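Local coordinates for nucleoporin NUP82 (PDB 5CWW), which probably serves as a structural component of the nuclear pore complex, represented here by the N-terminal beta-propeller domain of the protein, at residues A249-E253 and M276-Y282. Residues are numbered along the deposited sequence; the frame is centred on the assembly and turned at random.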
ATOM      1  N   ALA B 249      15.090   5.322  -1.297  1.00 48.69           N
ATOM      2  CA  ALA B 249      14.974   4.560  -2.534  1.00 47.92           C
ATOM      3  C   ALA B 249      14.703   3.086  -2.234  1.00 50.07           C
ATOM      4  O   ALA B 249      14.027   2.404  -3.008  1.00 51.30           O
ATOM      5  CB  ALA B 249      16.235   4.711  -3.373  1.00 48.82           C
ATOM      6  N   PHE B 250      15.231   2.600  -1.111  1.00 55.60           N
ATOM      7  CA  PHE B 250      14.975   1.227  -0.676  1.00 56.20           C
ATOM      8  C   PHE B 250      14.152   1.179   0.608  1.00 56.49           C
ATOM      9  O   PHE B 250      13.352   0.268   0.799  1.00 56.71           O
ATOM     10  CB  PHE B 250      16.292   0.465  -0.474  1.00 57.69           C
ATOM     11  CG  PHE B 250      17.162   1.015   0.624  1.00 57.21           C
ATOM     12  CD1 PHE B 250      16.914   0.700   1.950  1.00 58.07           C
ATOM     13  CD2 PHE B 250      18.246   1.826   0.327  1.00 58.80           C
ATOM     14  CE1 PHE B 250      17.714   1.200   2.959  1.00 58.29           C
ATOM     15  CE2 PHE B 250      19.051   2.327   1.333  1.00 58.52           C
ATOM     16  CZ  PHE B 250      18.785   2.012   2.650  1.00 59.16           C
ATOM     17  N   ASP B 251      14.338   2.161   1.484  1.00 52.79           N
ATOM     18  CA  ASP B 251      13.701   2.123   2.796  1.00 52.83           C
ATOM     19  C   ASP B 251      12.224   2.498   2.717  1.00 49.64           C
ATOM     20  O   ASP B 251      11.441   2.128   3.594  1.00 48.52           O
ATOM     21  CB  ASP B 251      14.422   3.052   3.776  1.00 58.01           C
ATOM     22  CG  ASP B 251      14.579   2.440   5.165  1.00 62.39           C
ATOM     23  OD1 ASP B 251      14.024   1.350   5.421  1.00 63.39           O
ATOM     24  OD2 ASP B 251      15.253   3.063   6.011  1.00 65.94           O
ATOM     25  N   MET B 252      11.848   3.226   1.668  1.00 48.85           N
ATOM     26  CA  MET B 252      10.443   3.537   1.422  1.00 48.69           C
ATOM     27  C   MET B 252      10.014   3.050   0.041  1.00 48.04           C
ATOM     28  O   MET B 252       9.145   3.643  -0.597  1.00 47.48           O
ATOM     29  CB  MET B 252      10.187   5.040   1.566  1.00 50.54           C
ATOM     30  CG  MET B 252      10.326   5.542   3.000  1.00 52.27           C
ATOM     31  SD  MET B 252       9.741   7.233   3.247  1.00 53.13           S
ATOM     32  CE  MET B 252       7.967   6.988   3.144  1.00 49.24           C
ATOM     33  N   GLU B 253      10.641   1.972  -0.422  1.00 48.84           N
ATOM     34  CA  GLU B 253      10.171   1.281  -1.615  1.00 49.08           C
ATOM     35  C   GLU B 253       8.909   0.510  -1.246  1.00 49.05           C
ATOM     36  O   GLU B 253       8.958  -0.407  -0.430  1.00 48.40           O
ATOM     37  CB  GLU B 253      11.240   0.339  -2.169  1.00 51.10           C
ATOM     38  CG  GLU B 253      10.846  -0.342  -3.473  1.00 54.05           C
ATOM     39  CD  GLU B 253      11.847  -1.391  -3.910  1.00 57.90           C
ATOM     40  OE1 GLU B 253      12.450  -1.224  -4.989  1.00 59.52           O
ATOM     41  OE2 GLU B 253      12.026  -2.388  -3.179  1.00 58.99           O
ATOM     42  N   MET B 276       6.361  -1.615   3.071  1.00 41.39           N
ATOM     43  CA  MET B 276       7.583  -1.400   2.311  1.00 43.18           C
ATOM     44  C   MET B 276       8.363  -2.701   2.197  1.00 44.38           C
ATOM     45  O   MET B 276       8.288  -3.552   3.083  1.00 45.65           O
ATOM     46  CB  MET B 276       8.449  -0.334   2.985  1.00 43.68           C
ATOM     47  CG  MET B 276       7.705   0.946   3.334  1.00 43.17           C
ATOM     48  SD  MET B 276       7.132   1.848   1.878  1.00 46.63           S
ATOM     49  CE  MET B 276       6.320   3.241   2.652  1.00 49.85           C
ATOM     50  N   THR B 277       9.118  -2.856   1.114  1.00 45.93           N
ATOM     51  CA  THR B 277       9.948  -4.041   0.936  1.00 47.76           C
ATOM     52  C   THR B 277      11.054  -4.082   1.988  1.00 49.25           C
ATOM     53  O   THR B 277      11.646  -5.128   2.235  1.00 53.25           O
ATOM     54  CB  THR B 277      10.583  -4.095  -0.468  1.00 49.18           C
ATOM     55  OG1 THR B 277      11.358  -2.911  -0.696  1.00 48.80           O
ATOM     56  CG2 THR B 277       9.511  -4.212  -1.540  1.00 49.11           C
ATOM     57  N   SER B 278      11.327  -2.941   2.612  1.00 47.71           N
ATOM     58  CA  SER B 278      12.329  -2.879   3.667  1.00 46.84           C
ATOM     59  C   SER B 278      11.845  -3.577   4.936  1.00 48.18           C
ATOM     60  O   SER B 278      12.645  -3.903   5.809  1.00 48.97           O
ATOM     61  CB  SER B 278      12.682  -1.424   3.982  1.00 48.49           C
ATOM     62  OG  SER B 278      11.567  -0.745   4.533  1.00 47.45           O
ATOM     63  N   GLY B 279      10.534  -3.791   5.033  1.00 47.49           N
ATOM     64  CA  GLY B 279       9.938  -4.455   6.182  1.00 47.71           C
ATOM     65  C   GLY B 279       9.079  -3.544   7.042  1.00 47.47           C
ATOM     66  O   GLY B 279       8.431  -4.003   7.981  1.00 46.98           O
ATOM     67  N   ASP B 280       9.065  -2.256   6.720  1.00 46.66           N
ATOM     68  CA  ASP B 280       8.325  -1.281   7.512  1.00 47.45           C
ATOM     69  C   ASP B 280       6.869  -1.175   7.077  1.00 45.93           C
ATOM     70  O   ASP B 280       6.523  -1.460   5.928  1.00 45.61           O
ATOM     71  CB  ASP B 280       8.993   0.093   7.426  1.00 48.58           C
ATOM     72  CG  ASP B 280      10.372   0.113   8.058  1.00 52.30           C
ATOM     73  OD1 ASP B 280      10.633  -0.722   8.949  1.00 54.07           O
ATOM     74  OD2 ASP B 280      11.195   0.967   7.667  1.00 53.62           O
ATOM     75  N   VAL B 281       6.028  -0.752   8.015  1.00 45.55           N
ATOM     76  CA  VAL B 281       4.600  -0.593   7.781  1.00 43.38           C
ATOM     77  C   VAL B 281       4.204   0.828   8.148  1.00 43.21           C
ATOM     78  O   VAL B 281       4.672   1.369   9.149  1.00 44.29           O
ATOM     79  CB  VAL B 281       3.771  -1.609   8.609  1.00 41.26           C
ATOM     80  CG1 VAL B 281       2.280  -1.332   8.491  1.00 39.97           C
ATOM     81  CG2 VAL B 281       4.085  -3.034   8.176  1.00 41.93           C
ATOM     82  N   TYR B 282       3.336   1.421   7.335  1.00 41.30           N
ATOM     83  CA  TYR B 282       2.871   2.784   7.553  1.00 41.19           C
ATOM     84  C   TYR B 282       1.356   2.864   7.430  1.00 39.88           C
ATOM     85  O   TYR B 282       0.729   2.005   6.811  1.00 39.19           O
ATOM     86  CB  TYR B 282       3.512   3.740   6.544  1.00 41.06           C
ATOM     87  CG  TYR B 282       4.997   3.943   6.721  1.00 42.21           C
ATOM     88  CD1 TYR B 282       5.910   3.096   6.110  1.00 43.32           C
ATOM     89  CD2 TYR B 282       5.486   4.994   7.483  1.00 41.70           C
ATOM     90  CE1 TYR B 282       7.270   3.285   6.262  1.00 43.72           C
ATOM     91  CE2 TYR B 282       6.842   5.190   7.642  1.00 43.02           C
ATOM     92  CZ  TYR B 282       7.730   4.335   7.028  1.00 43.52           C
ATOM     93  OH  TYR B 282       9.082   4.529   7.181  1.00 44.59           O
TER
HETATM   94  O   HOH W   1      13.700  -2.159   0.004  1.00 54.29           O
HETATM   95  O   HOH W   2      10.535   2.829   6.002  1.00 46.16           O
HETATM   96  O   HOH W   3      13.949   0.712   8.034  1.00 60.31           O
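Glu253 holds Thr277 twice, by backbone and by side chain. Its carbonyl O accepts Thr277 N at 2.9 Å, with the N-H...O angle at 160°. The side chain starts with CG anti to the backbone N (chi1 -176°) and stays extended past CG. CB and CG run past Thr277 OG1, and CD comes to 3.6 Å from that oxygen. At the tip, OE2 accepts the hydroxyl proton of Thr277 OG1 at 2.6 Å, on its anti lone pair. OE2 lies 3.5 Å from the Thr277 methyl CG2. An alanine here would keep the backbone bond but would probably leave the Thr277 hydroxyl without its carboxylate acceptor and freer to turn. One water donates to both Thr277 OG1 and Phe250 O.

Ser278 OG donates to Asp251 O at 3.0 Å, from above the carbonyl plane. A second water donates to this carbonyl and to Asp280 OD2, and accepts from Tyr282 OH in the plane of the ring. The carboxylates of Asp251 and Asp280 come close, but a third water donates to both. Asp251 OD2 is hydrogen-bonded to the backbone of another protein's chain. Met252 and Met276 lie side by side, their CE atoms 4.1 Å apart.

The type I turn from Met276 to Gly279, followed by Asp280, joins strands 272-276 and 281-284, neighbours in a four-stranded antiparallel blade of the propeller. Helix 248-251 leads into the first strand of that blade, 254-258, so the contact joins its start to the hairpin turn. Met252 also packs on Leu369 of strand 369-370 and on helix 221-225.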